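Local structure of probable alginate O-acetylase AlgJ (Pseudomonas putida, 4O8V) at residues 56-61 and 95-100; 210-215 and 269-274; 39-44 and 291-296; 33-38 and 278-283; 219-224 and 241-246. The protein probably acts as an O-acetyltransferase that, together with partner proteins of an inner-membrane complex, adds acetyl groups to the mannuronate residues of alginate. All coordinates share one frame; numbering follows the deposited sequence. Where two conformers were deposited one is given.

How the contacts relate
Contacts 1 and 2 share one parallel sheet: strands 55-61 and 269-275 are neighbours in it, strand 212-215 follows, and the two centres lie about 11 Å apart. Contact 5, about 12 Å from contact 2 between centres, sits beyond the C-terminal ends of strands 212-215 and 239-241, beside the probable nucleophile. Contacts 3 and 4 both use helix 31-51, their centres about 13 Å apart, and their segments alternate along the chain. Their loops enclose contacts 1, 2 and 5, and contact 5 is nested within contact 2. Helix 31-51 and the chain after strand 269-275 thus pack together over the Trp272 face of the sheet whose strand ends lead to the probable catalytic centre.

Contact 1 (56-61 and 95-100); sequences LVLAIV and ANVFAP
Leu58 meets the loop 95-100 with both its backbone and its side chain. Its N donates to Phe98 O at 2.9 Å, almost in line with that carbonyl. In return, Leu58 O receives the CA-H of Ala99, with CA 3.4 Å from the oxygen. From the backbone outward, Leu58 CB rests on Val97 CG1 (3.8 Å) and also faces Ala99 CB. With CG anti to the backbone N (chi1 -179°) and chi2 at 63°, CD2 also reaches Val97 CG1; two carbons of the leucine therefore meet one methyl. The other tip, CD1, packs on Trp272 O of the neighbouring strand. On the opposite face of strand 55-61, Val57 CG2 lies in the plane of the Phe98 ring at its edge, 4.0 Å from CD2, while Val57 CG1 touches Pro100 CD at 3.8 Å, the two side chains crossing at about a right angle. Waters bridge the backbones: one accepts from Phe98 N and donates to Leu56 O at 2.8 Å; another accepts from Ile60 N and has Leu58 O and Pro100 O in reach. With end-to-end directions 56° apart and a single direct bond, this irregular loop flanks an edge strand of the parallel sheet in an SGNH hydrolase-like alpha/beta fold.

Contact 2 (210-215 and 269-274); sequences IPVALV and VVVWEF
Parallel beta pairing in the middle of the four-stranded sheet joins Val212-Val215 to Val269-Trp272; the axes of strands 212-215 and 269-274 approach to 4.7 Å and run 16° from parallel. The bonding alternates as a parallel pair requires. Ala213 N donates to Val269 O at 2.9 Å, and Ala213 O accepts from Val271 N. Two residues on, Val215 repeats the pattern: its N reaches Val271 O at 2.8 Å with an N-H...O angle of 173°, and its O takes the N-H of Glu273. Before the strand proper, Pro211 O already accepts from Val269 N. In the SGNH hydrolase-like fold such a sheet is sandwiched by helices, and here Ala213, Val215, Val270 and Trp272 face helix 250-257. On that face Val215 CG2 meets Val270 CG1 obliquely at 4.1 Å. The Trp272 ring presents its CD1 edge to Val215 O, 3.6 Å away, carries Phe274 CD2 over one face, and uses NE1 to bond Pro249 O. On the opposite face of the sheet, with Val212 and Val269, Leu214 CD1 touches Val271 CG1 at 4.0 Å. Glu273 CG is anti to the backbone N, but the chain bends at chi2 (-99°), which carries its carboxylate to the hydroxyls of Thr217 and Ser220, one oxygen to each, with the side chains of the probable nucleophile Ser218 and proton acceptor His122 about 7 Å away.

Contact 3 (39-44 and 291-296); sequences LALIRG and QWIAQL
Leu41 and Leu296 lie at about a right angle to each other, and the isobutyl group of Leu41 reaches across with one methyl: its CD2 rests on Leu296 CB at 4.1 Å. The same methyl also approaches Ile293 CG2, at 4.4 Å, one turn earlier on the second helix. Leu296 shares the conformation of Leu41, CG anti to its own carbonyl carbon (chi1 -76°), but from its differently directed helix it sends CD2 over the peptide carbonyl of Gly44, 3.6 Å from Gly44 O, whereas CD1 lies over a face of the Trp292 ring within its own helix. The helices themselves cross nearly perpendicularly, at 84° with axes 9.2 Å apart, so they meet over a short patch near Gly44 and Leu296 in the manner of orthogonal helix packing. There the CA atoms of Gly44 and Leu296 come within 4.1 Å. Gly44 CA stands 3.0 Å from Leu296 O in a bent CA-H...O contact, and a CB on Gly44 would fall only 2.0 Å from that oxygen, a clash that the glycine avoids. Helix 250-257 packs against both leucines, through Leu250 on Leu41 and Leu254 on Leu296, while Ile42 faces Trp272 and Phe274 of the sheet.

Contact 4 (33-38 and 278-283); sequences QLMQEN and YLPMKN
With CG anti to its carbonyl carbon, beside the backbone N (chi1 -76°), Asn38, whose CB already points toward loop 278-283, places its amide among the loop's polar atoms. Both N-H groups of ND2 are used, with the acceptors almost in the plane of the amide: Leu279 O at 2.7 Å and Met281 O at 3.0 Å, each bond with an N-H...O angle of 162°. The donor lies well above the carbonyl plane of Leu279 and is only tilted from that of Met281. On the other side of the amide, OD1 accepts from Asn283 ND2 at 3.0 Å, the two amide planes being 58° apart. Leu279 and Met281 belong to a type I beta turn from Tyr278 to Met281, closed by Met281 N on Tyr278 O. It leads away from the end of strand 269-275, and the side chain of Tyr278 lies about 6 Å from that of the probable nucleophile Ser218. Replacing Asn38 by leucine would probably leave the carbonyls of Leu279 and Met281 without these donors and let the amide of Asn283 turn away. Apolar contacts flank the amide. The selenomethionine Met35 lies alongside Pro280, with Met35 CG 3.6 Å from Pro280 CB. Met35 CE reaches Leu279 CD2 at 4.0 Å. Leu34 CD1 sits 3.4 Å from Pro280 O, a buried oxygen with no polar partner, while Leu34 CD2 meets Lys282 CD at 3.8 Å.

Contact 5 (219-224 and 241-246); sequences YSANPH and NYAEDG
Ala221 and Ala243 bring their CA atoms within 4.9 Å where the short helix 218-221 ends beside the loop that leaves strand 239-241. That loop begins with an Asx turn: Asn241 OD1 accepts from Ala243 N at 3.0 Å. The other end of the same amide crosses to the helix, ND2 donating to Ser220 O at 3.0 Å with an N-H...O angle of 164°. The oxygen lies close to the amide plane of Asn241, yet the donor stands 38° out of the carbonyl plane of Ser220. With Asn241 replaced by alanine, Ser220 O is likely to be left without this donor and Ala243 N without the acceptor that closes the turn. Next to the Asn241-Ser220 bond, Ala243 CB presses on Ser220 CB at 3.5 Å, tighter than usual for two carbons, and also on Ala221 CB at 3.9 Å. Ala221 CB in turn lies 3.8 Å from the carbonyl C of Glu244. The contact lies beside the probable active site: helix 218-221 starts at the likely nucleophile Ser218, and the side chain of Asp245 comes within about 3 Å of that of Ser218. At the outer end, one water accepts from Asn222 ND2 and donates to Asp245 OD2 at 2.9 Å.

Contact 1 (56-61 and 95-100)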
# COMPACT_ATOMS: atom_id res chain seq x y z
N LEU A 56 -5.38 14.15 -3.30
CA LEU A 56 -4.89 12.93 -2.67
C LEU A 56 -5.92 11.82 -2.73
O LEU A 56 -7.08 12.03 -2.37
CB LEU A 56 -4.54 13.19 -1.21
CG LEU A 56 -4.16 11.94 -0.40
CD1 LEU A 56 -2.94 11.20 -1.00
CD2 LEU A 56 -3.92 12.32 1.06
N VAL A 57 -5.49 10.66 -3.19
CA VAL A 57 -6.30 9.46 -3.09
C VAL A 57 -5.50 8.46 -2.24
O VAL A 57 -4.47 7.90 -2.68
CB VAL A 57 -6.63 8.85 -4.46
CG1 VAL A 57 -7.49 7.58 -4.27
CG2 VAL A 57 -7.34 9.84 -5.35
N LEU A 58 -5.94 8.29 -1.00
CA LEU A 58 -5.27 7.41 -0.06
C LEU A 58 -5.71 5.99 -0.34
O LEU A 58 -6.91 5.74 -0.46
CB LEU A 58 -5.59 7.81 1.39
CG LEU A 58 -4.94 6.99 2.50
CD1 LEU A 58 -3.40 7.13 2.46
CD2 LEU A 58 -5.48 7.45 3.86
N ALA A 59 -4.75 5.07 -0.44
CA ALA A 59 -5.06 3.67 -0.75
C ALA A 59 -4.68 2.81 0.46
O ALA A 59 -3.52 2.38 0.61
CB ALA A 59 -4.33 3.21 -1.99
N ILE A 60 -5.65 2.59 1.34
CA ILE A 60 -5.39 1.83 2.58
C ILE A 60 -5.41 0.34 2.23
O ILE A 60 -6.46 -0.19 1.90
CB ILE A 60 -6.44 2.14 3.68
CG1 ILE A 60 -6.44 3.64 4.04
CG2 ILE A 60 -6.17 1.29 4.95
CD1 ILE A 60 -7.67 4.02 4.88
N VAL A 61 -4.26 -0.33 2.30
CA VAL A 61 -4.21 -1.76 1.96
C VAL A 61 -4.58 -2.60 3.18
O VAL A 61 -3.97 -2.47 4.23
CB VAL A 61 -2.82 -2.19 1.47
CG1 VAL A 61 -2.87 -3.64 0.90
CG2 VAL A 61 -2.33 -1.22 0.39
N ALA A 95 -10.81 13.43 8.68
CA ALA A 95 -9.76 14.34 8.22
C ALA A 95 -9.99 14.87 6.80
O ALA A 95 -9.13 15.56 6.26
CB ALA A 95 -8.41 13.63 8.28
N ASN A 96 -11.14 14.55 6.22
CA ASN A 96 -11.44 14.90 4.82
C ASN A 96 -10.43 14.34 3.84
O ASN A 96 -10.09 14.98 2.84
CB ASN A 96 -11.52 16.43 4.65
CG ASN A 96 -12.43 17.07 5.67
OD1 ASN A 96 -11.97 17.54 6.73
ND2 ASN A 96 -13.73 17.07 5.39
N VAL A 97 -9.94 13.13 4.13
CA VAL A 97 -9.04 12.42 3.23
C VAL A 97 -9.84 11.37 2.45
O VAL A 97 -10.55 10.57 3.05
CB VAL A 97 -7.89 11.76 4.02
CG1 VAL A 97 -7.08 10.82 3.12
CG2 VAL A 97 -7.00 12.86 4.62
N PHE A 98 -9.73 11.42 1.13
CA PHE A 98 -10.44 10.49 0.24
C PHE A 98 -9.75 9.12 0.20
O PHE A 98 -8.61 9.01 -0.28
CB PHE A 98 -10.53 11.09 -1.16
CG PHE A 98 -11.32 10.28 -2.14
CD1 PHE A 98 -12.61 9.88 -1.85
CD2 PHE A 98 -10.78 9.94 -3.36
CE1 PHE A 98 -13.35 9.14 -2.76
CE2 PHE A 98 -11.52 9.22 -4.29
CZ PHE A 98 -12.80 8.80 -3.98
N ALA A 99 -10.44 8.09 0.69
CA ALA A 99 -9.85 6.76 0.83
C ALA A 99 -10.83 5.68 0.40
O ALA A 99 -11.61 5.18 1.21
CB ALA A 99 -9.39 6.52 2.29
N PRO A 100 -10.80 5.33 -0.89
CA PRO A 100 -11.70 4.31 -1.42
C PRO A 100 -11.51 2.96 -0.73
O PRO A 100 -10.41 2.59 -0.33
CB PRO A 100 -11.31 4.23 -2.90
CG PRO A 100 -10.70 5.59 -3.19
CD PRO A 100 -9.96 5.94 -1.93
O HOH W 1 -7.96 13.36 -0.06
O HOH W 2 -8.24 3.67 0.78
O HOH W 3 -8.97 0.69 1.49

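Contact 2 (210-215 and 269-274)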
# COMPACT_ATOMS: atom_id res chain seq x y z
N ILE A 210 3.51 14.62 -15.85
CA ILE A 210 2.72 13.40 -15.65
C ILE A 210 1.57 13.73 -14.70
O ILE A 210 1.78 14.35 -13.67
CB ILE A 210 3.60 12.25 -15.11
CG1 ILE A 210 4.72 11.96 -16.12
CG2 ILE A 210 2.78 10.97 -14.81
CD1 ILE A 210 5.37 10.59 -15.97
N PRO A 211 0.34 13.37 -15.07
CA PRO A 211 -0.82 13.81 -14.29
C PRO A 211 -1.04 13.06 -12.99
O PRO A 211 -1.76 13.58 -12.13
CB PRO A 211 -1.99 13.57 -15.25
CG PRO A 211 -1.52 12.57 -16.19
CD PRO A 211 -0.06 12.75 -16.35
N VAL A 212 -0.44 11.88 -12.82
CA VAL A 212 -0.62 11.11 -11.58
C VAL A 212 0.72 10.69 -10.98
O VAL A 212 1.61 10.23 -11.70
CB VAL A 212 -1.46 9.84 -11.83
CG1 VAL A 212 -1.64 9.04 -10.54
CG2 VAL A 212 -2.83 10.17 -12.46
N ALA A 213 0.87 10.83 -9.66
CA ALA A 213 2.05 10.29 -8.98
C ALA A 213 1.64 9.18 -8.03
O ALA A 213 0.58 9.25 -7.41
CB ALA A 213 2.82 11.39 -8.21
N LEU A 214 2.48 8.15 -7.93
CA LEU A 214 2.25 7.04 -7.01
C LEU A 214 3.31 7.13 -5.91
O LEU A 214 4.49 7.28 -6.21
CB LEU A 214 2.34 5.69 -7.74
CG LEU A 214 2.37 4.43 -6.87
CD1 LEU A 214 1.09 4.28 -6.06
CD2 LEU A 214 2.57 3.19 -7.77
N VAL A 215 2.85 7.13 -4.65
CA VAL A 215 3.74 7.09 -3.50
C VAL A 215 3.34 5.95 -2.58
O VAL A 215 2.15 5.69 -2.39
CB VAL A 215 3.71 8.43 -2.71
CG1 VAL A 215 4.76 8.41 -1.59
CG2 VAL A 215 3.97 9.56 -3.65
N VAL A 269 -3.34 14.18 -9.49
CA VAL A 269 -3.69 13.17 -8.50
C VAL A 269 -2.44 12.51 -7.93
O VAL A 269 -1.53 12.16 -8.68
CB VAL A 269 -4.62 12.08 -9.11
CG1 VAL A 269 -4.83 10.90 -8.15
CG2 VAL A 269 -5.95 12.67 -9.52
N VAL A 270 -2.41 12.36 -6.61
CA VAL A 270 -1.39 11.53 -5.97
C VAL A 270 -2.08 10.32 -5.33
O VAL A 270 -2.96 10.47 -4.48
CB VAL A 270 -0.61 12.30 -4.90
CG1 VAL A 270 0.36 11.35 -4.16
CG2 VAL A 270 0.14 13.47 -5.52
N VAL A 271 -1.68 9.13 -5.76
CA VAL A 271 -2.17 7.91 -5.13
C VAL A 271 -1.16 7.55 -4.05
O VAL A 271 0.03 7.37 -4.33
CB VAL A 271 -2.31 6.76 -6.15
CG1 VAL A 271 -2.65 5.43 -5.42
CG2 VAL A 271 -3.35 7.07 -7.18
N TRP A 272 -1.64 7.44 -2.81
CA TRP A 272 -0.77 7.16 -1.67
C TRP A 272 -1.13 5.81 -1.07
O TRP A 272 -2.16 5.67 -0.40
CB TRP A 272 -0.91 8.25 -0.61
CG TRP A 272 0.07 8.14 0.51
CD1 TRP A 272 1.12 7.27 0.62
CD2 TRP A 272 0.11 8.96 1.70
NE1 TRP A 272 1.81 7.50 1.79
CE2 TRP A 272 1.20 8.53 2.47
CE3 TRP A 272 -0.68 10.01 2.17
CZ2 TRP A 272 1.54 9.12 3.71
CZ3 TRP A 272 -0.36 10.60 3.39
CH2 TRP A 272 0.75 10.15 4.15
N GLU A 273 -0.29 4.82 -1.33
CA GLU A 273 -0.51 3.45 -0.84
C GLU A 273 0.06 3.31 0.58
O GLU A 273 1.24 3.59 0.84
CB GLU A 273 0.10 2.45 -1.83
CG GLU A 273 0.26 1.05 -1.27
CD GLU A 273 1.68 0.77 -0.79
OE1 GLU A 273 2.65 1.04 -1.56
OE2 GLU A 273 1.84 0.25 0.33
N PHE A 274 -0.81 2.91 1.50
CA PHE A 274 -0.55 2.98 2.94
C PHE A 274 -1.18 1.74 3.59
O PHE A 274 -2.37 1.72 3.89
CB PHE A 274 -1.15 4.28 3.52
CG PHE A 274 -0.60 4.68 4.88
CD1 PHE A 274 -0.59 3.79 5.94
CD2 PHE A 274 -0.09 5.98 5.09
CE1 PHE A 274 -0.09 4.18 7.20
CE2 PHE A 274 0.42 6.37 6.33
CZ PHE A 274 0.43 5.46 7.39

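Contact 3 (39-44 and 291-296)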
# COMPACT_ATOMS: atom_id res chain seq x y z
N LEU A 39 -2.00 10.11 11.87
CA LEU A 39 -3.16 10.69 11.20
C LEU A 39 -3.01 12.20 11.02
O LEU A 39 -3.45 12.76 10.01
CB LEU A 39 -4.43 10.39 11.97
CG LEU A 39 -4.87 8.94 11.84
CD1 LEU A 39 -5.77 8.51 13.01
CD2 LEU A 39 -5.55 8.69 10.49
N ALA A 40 -2.41 12.86 12.01
CA ALA A 40 -2.20 14.31 11.90
C ALA A 40 -1.23 14.59 10.76
O ALA A 40 -1.37 15.57 10.02
CB ALA A 40 -1.69 14.90 13.22
N LEU A 41 -0.25 13.71 10.59
CA LEU A 41 0.69 13.85 9.47
C LEU A 41 0.03 13.55 8.13
O LEU A 41 0.29 14.26 7.14
CB LEU A 41 1.91 12.96 9.68
CG LEU A 41 2.77 13.47 10.84
CD1 LEU A 41 3.83 12.44 11.20
CD2 LEU A 41 3.40 14.80 10.43
N ILE A 42 -0.81 12.52 8.06
CA ILE A 42 -1.54 12.24 6.84
C ILE A 42 -2.42 13.42 6.42
O ILE A 42 -2.49 13.79 5.25
CB ILE A 42 -2.43 10.98 7.00
CG1 ILE A 42 -1.55 9.73 7.09
CG2 ILE A 42 -3.45 10.89 5.86
CD1 ILE A 42 -2.32 8.49 7.59
N ARG A 43 -3.11 14.01 7.40
CA ARG A 43 -3.97 15.15 7.15
C ARG A 43 -3.15 16.36 6.64
O ARG A 43 -3.58 17.09 5.74
CB ARG A 43 -4.73 15.52 8.42
CG ARG A 43 -5.73 16.64 8.23
CD ARG A 43 -5.70 17.61 9.39
NE ARG A 43 -6.07 17.00 10.66
CZ ARG A 43 -5.34 17.10 11.78
NH1 ARG A 43 -5.76 16.52 12.89
NH2 ARG A 43 -4.20 17.78 11.77
N GLY A 44 -1.97 16.55 7.21
CA GLY A 44 -1.10 17.64 6.79
C GLY A 44 -0.61 17.44 5.37
O GLY A 44 -0.49 18.38 4.59
N GLN A 291 10.35 22.32 12.24
CA GLN A 291 9.46 23.38 11.81
C GLN A 291 8.52 22.88 10.71
O GLN A 291 7.35 23.26 10.66
CB GLN A 291 10.25 24.58 11.31
CG GLN A 291 10.85 25.37 12.41
CD GLN A 291 11.06 26.81 12.02
OE1 GLN A 291 10.97 27.17 10.84
NE2 GLN A 291 11.33 27.65 13.00
N TRP A 292 9.04 22.03 9.84
CA TRP A 292 8.22 21.51 8.76
C TRP A 292 7.24 20.47 9.27
O TRP A 292 6.08 20.43 8.85
CB TRP A 292 9.08 20.92 7.66
CG TRP A 292 8.24 20.54 6.49
CD1 TRP A 292 7.31 21.32 5.86
CD2 TRP A 292 8.23 19.29 5.82
NE1 TRP A 292 6.72 20.62 4.83
CE2 TRP A 292 7.28 19.37 4.79
CE3 TRP A 292 8.94 18.10 5.99
CZ2 TRP A 292 7.02 18.31 3.92
CZ3 TRP A 292 8.68 17.05 5.14
CH2 TRP A 292 7.73 17.16 4.12
N ILE A 293 7.69 19.64 10.21
CA ILE A 293 6.81 18.67 10.82
C ILE A 293 5.65 19.41 11.48
O ILE A 293 4.50 19.00 11.34
CB ILE A 293 7.56 17.78 11.84
CG1 ILE A 293 8.56 16.89 11.09
CG2 ILE A 293 6.57 16.95 12.67
CD1 ILE A 293 9.49 16.10 12.00
N ALA A 294 5.96 20.51 12.16
CA ALA A 294 4.97 21.31 12.86
C ALA A 294 3.92 21.86 11.89
O ALA A 294 2.73 21.89 12.21
CB ALA A 294 5.64 22.48 13.60
N GLN A 295 4.38 22.31 10.73
CA GLN A 295 3.48 22.87 9.71
C GLN A 295 2.46 21.85 9.24
O GLN A 295 1.27 22.15 9.09
CB GLN A 295 4.29 23.38 8.52
CG GLN A 295 5.07 24.63 8.79
CD GLN A 295 5.54 25.29 7.52
OE1 GLN A 295 5.29 24.79 6.42
NE2 GLN A 295 6.22 26.42 7.65
N LEU A 296 2.94 20.63 9.03
CA LEU A 296 2.11 19.53 8.57
C LEU A 296 1.03 19.21 9.60
O LEU A 296 -0.13 19.03 9.25
CB LEU A 296 2.97 18.28 8.30
CG LEU A 296 3.80 18.25 7.01
CD1 LEU A 296 4.74 17.05 6.99
CD2 LEU A 296 2.87 18.19 5.80

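Contact 4 (33-38 and 278-283)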
# COMPACT_ATOMS: atom_id res chain seq x y z
N GLN A 33 -1.59 6.89 20.68
CA GLN A 33 -0.96 8.18 20.42
C GLN A 33 -0.19 8.16 19.09
O GLN A 33 -0.14 9.16 18.37
CB GLN A 33 -0.03 8.58 21.57
CG GLN A 33 -0.65 8.45 22.96
CD GLN A 33 -0.36 7.11 23.63
OE1 GLN A 33 -1.08 6.12 23.42
NE2 GLN A 33 0.69 7.07 24.45
N LEU A 34 0.41 7.01 18.77
CA LEU A 34 1.11 6.85 17.50
C LEU A 34 0.14 6.98 16.33
O LEU A 34 0.44 7.64 15.33
CB LEU A 34 1.86 5.52 17.44
CG LEU A 34 3.18 5.40 18.21
CD1 LEU A 34 3.78 4.01 18.05
CD2 LEU A 34 4.17 6.47 17.76
N MSE A 35 -1.03 6.35 16.43
CA MSE A 35 -2.06 6.50 15.40
C MSE A 35 -2.52 7.96 15.23
O MSE A 35 -2.67 8.44 14.09
CB MSE A 35 -3.26 5.62 15.72
CG MSE A 35 -3.00 4.15 15.41
SE MSE A 35 -4.51 3.06 16.03
CE MSE A 35 -5.97 4.21 15.36
N GLN A 36 -2.77 8.63 16.35
CA GLN A 36 -3.13 10.05 16.35
C GLN A 36 -2.07 10.84 15.59
O GLN A 36 -2.38 11.67 14.72
CB GLN A 36 -3.26 10.58 17.79
CG GLN A 36 -3.39 12.10 17.92
CD GLN A 36 -3.51 12.57 19.37
OE1 GLN A 36 -3.02 11.92 20.29
NE2 GLN A 36 -4.18 13.70 19.56
N GLU A 37 -0.82 10.56 15.90
CA GLU A 37 0.30 11.34 15.39
C GLU A 37 0.40 11.12 13.87
O GLU A 37 0.46 12.08 13.08
CB GLU A 37 1.58 10.94 16.13
CG GLU A 37 2.67 12.00 16.20
CD GLU A 37 2.23 13.33 16.83
OE1 GLU A 37 1.32 13.36 17.69
OE2 GLU A 37 2.83 14.36 16.45
N ASN A 38 0.37 9.85 13.46
CA ASN A 38 0.39 9.52 12.04
C ASN A 38 -0.81 10.10 11.27
O ASN A 38 -0.65 10.56 10.14
CB ASN A 38 0.45 8.00 11.82
CG ASN A 38 1.83 7.44 12.08
OD1 ASN A 38 2.84 8.14 11.93
ND2 ASN A 38 1.88 6.18 12.51
N TYR A 278 0.74 -0.15 9.31
CA TYR A 278 1.70 0.94 9.58
C TYR A 278 1.11 2.08 10.40
O TYR A 278 1.85 2.91 10.90
CB TYR A 278 2.26 1.52 8.27
CG TYR A 278 3.23 0.60 7.56
CD1 TYR A 278 4.54 0.45 8.01
CD2 TYR A 278 2.83 -0.12 6.44
CE1 TYR A 278 5.43 -0.40 7.37
CE2 TYR A 278 3.70 -0.97 5.79
CZ TYR A 278 5.00 -1.11 6.25
OH TYR A 278 5.86 -1.96 5.58
N LEU A 279 -0.22 2.14 10.52
CA LEU A 279 -0.83 3.29 11.20
C LEU A 279 -0.42 3.38 12.69
O LEU A 279 -0.11 4.47 13.18
CB LEU A 279 -2.36 3.25 11.08
CG LEU A 279 -3.08 4.50 11.63
CD1 LEU A 279 -2.68 5.74 10.85
CD2 LEU A 279 -4.58 4.31 11.59
N PRO A 280 -0.38 2.24 13.41
CA PRO A 280 0.07 2.42 14.79
C PRO A 280 1.57 2.18 14.99
O PRO A 280 1.98 1.84 16.09
CB PRO A 280 -0.75 1.39 15.55
CG PRO A 280 -0.95 0.27 14.56
CD PRO A 280 -1.00 0.91 13.19
N MSE A 281 2.36 2.36 13.93
CA MSE A 281 3.81 2.18 14.01
C MSE A 281 4.57 3.50 13.99
O MSE A 281 4.17 4.46 13.33
CB MSE A 281 4.29 1.27 12.87
CG MSE A 281 3.78 -0.15 13.02
SE MSE A 281 4.29 -1.37 11.54
CE MSE A 281 6.21 -1.38 11.94
N LYS A 282 5.69 3.54 14.70
CA LYS A 282 6.48 4.77 14.79
C LYS A 282 7.25 5.04 13.50
O LYS A 282 7.76 4.13 12.87
CB LYS A 282 7.45 4.71 15.97
CG LYS A 282 8.21 6.01 16.22
CD LYS A 282 8.00 6.50 17.65
CE LYS A 282 8.94 7.63 18.03
NZ LYS A 282 10.34 7.15 18.25
N ASN A 283 7.29 6.29 13.10
CA ASN A 283 8.10 6.69 11.96
C ASN A 283 9.26 7.51 12.44
O ASN A 283 9.11 8.36 13.31
CB ASN A 283 7.27 7.46 10.96
CG ASN A 283 6.34 6.56 10.22
OD1 ASN A 283 6.79 5.69 9.49
ND2 ASN A 283 5.05 6.73 10.43
O HOH W 4 5.21 8.29 14.43

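Contact 5 (219-224 and 241-246)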
# COMPACT_ATOMS: atom_id res chain seq x y z
N TYR A 219 4.79 -2.44 -1.65
CA TYR A 219 3.57 -2.84 -2.41
C TYR A 219 3.55 -2.12 -3.76
O TYR A 219 3.07 -2.67 -4.77
CB TYR A 219 2.27 -2.52 -1.64
CG TYR A 219 1.95 -3.48 -0.52
CD1 TYR A 219 2.49 -3.29 0.74
CD2 TYR A 219 1.10 -4.59 -0.73
CE1 TYR A 219 2.21 -4.17 1.79
CE2 TYR A 219 0.80 -5.48 0.33
CZ TYR A 219 1.36 -5.26 1.58
OH TYR A 219 1.11 -6.12 2.62
N SER A 220 4.11 -0.91 -3.78
CA SER A 220 4.10 -0.07 -4.99
C SER A 220 5.44 -0.02 -5.69
O SER A 220 5.50 0.22 -6.89
CB SER A 220 3.69 1.37 -4.64
OG SER A 220 2.35 1.43 -4.19
N ALA A 221 6.53 -0.18 -4.93
CA ALA A 221 7.86 -0.04 -5.52
C ALA A 221 8.32 -1.29 -6.25
O ALA A 221 9.14 -1.21 -7.15
CB ALA A 221 8.90 0.32 -4.44
N ASN A 222 7.82 -2.44 -5.84
CA ASN A 222 8.31 -3.71 -6.37
C ASN A 222 7.59 -4.06 -7.70
O ASN A 222 6.38 -4.27 -7.71
CB ASN A 222 8.10 -4.83 -5.32
CG ASN A 222 8.80 -6.11 -5.69
OD1 ASN A 222 8.96 -6.42 -6.87
ND2 ASN A 222 9.24 -6.88 -4.67
N PRO A 223 8.34 -4.11 -8.81
CA PRO A 223 7.79 -4.43 -10.13
C PRO A 223 7.01 -5.75 -10.16
O PRO A 223 6.14 -5.93 -11.02
CB PRO A 223 9.04 -4.53 -11.02
CG PRO A 223 10.07 -3.67 -10.34
CD PRO A 223 9.80 -3.89 -8.87
N HIS A 224 7.31 -6.68 -9.25
CA HIS A 224 6.67 -8.00 -9.31
C HIS A 224 5.14 -7.92 -9.19
O HIS A 224 4.44 -8.75 -9.75
CB HIS A 224 7.20 -8.94 -8.21
CG HIS A 224 8.54 -9.54 -8.49
ND1 HIS A 224 8.94 -9.96 -9.74
CD2 HIS A 224 9.57 -9.83 -7.66
CE1 HIS A 224 10.16 -10.46 -9.67
NE2 HIS A 224 10.57 -10.38 -8.42
N ASN A 241 6.24 6.81 -10.56
CA ASN A 241 6.40 6.06 -9.31
C ASN A 241 7.46 6.69 -8.40
O ASN A 241 8.63 6.77 -8.77
CB ASN A 241 6.77 4.61 -9.59
CG ASN A 241 6.42 3.70 -8.43
OD1 ASN A 241 6.06 4.18 -7.35
ND2 ASN A 241 6.49 2.38 -8.64
N TYR A 242 7.03 7.13 -7.22
CA TYR A 242 7.96 7.60 -6.20
C TYR A 242 7.92 6.74 -4.93
O TYR A 242 8.38 7.17 -3.87
CB TYR A 242 7.67 9.06 -5.86
CG TYR A 242 7.71 9.95 -7.08
CD1 TYR A 242 8.92 10.49 -7.52
CD2 TYR A 242 6.56 10.26 -7.79
CE1 TYR A 242 8.97 11.30 -8.63
CE2 TYR A 242 6.60 11.10 -8.91
CZ TYR A 242 7.81 11.60 -9.32
OH TYR A 242 7.88 12.42 -10.42
N ALA A 243 7.37 5.53 -5.04
CA ALA A 243 7.42 4.59 -3.92
C ALA A 243 8.83 4.09 -3.63
O ALA A 243 9.72 4.17 -4.47
CB ALA A 243 6.46 3.40 -4.19
N GLU A 244 9.05 3.59 -2.41
CA GLU A 244 10.35 3.11 -1.99
C GLU A 244 10.15 1.86 -1.16
O GLU A 244 9.11 1.70 -0.50
CB GLU A 244 11.12 4.15 -1.15
CG GLU A 244 11.63 5.36 -1.92
CD GLU A 244 12.32 6.38 -1.02
OE1 GLU A 244 12.50 6.13 0.20
OE2 GLU A 244 12.69 7.46 -1.54
N ASP A 245 11.15 1.00 -1.19
CA ASP A 245 11.11 -0.25 -0.45
C ASP A 245 11.81 -0.07 0.89
O ASP A 245 12.93 0.43 0.94
CB ASP A 245 11.75 -1.36 -1.32
CG ASP A 245 11.46 -2.76 -0.82
OD1 ASP A 245 11.45 -2.96 0.41
OD2 ASP A 245 11.25 -3.67 -1.66
N GLY A 246 11.14 -0.42 1.99
CA GLY A 246 11.80 -0.57 3.29
C GLY A 246 11.81 0.59 4.27
O GLY A 246 12.56 0.56 5.24
O HOH W 5 9.51 -5.95 -1.83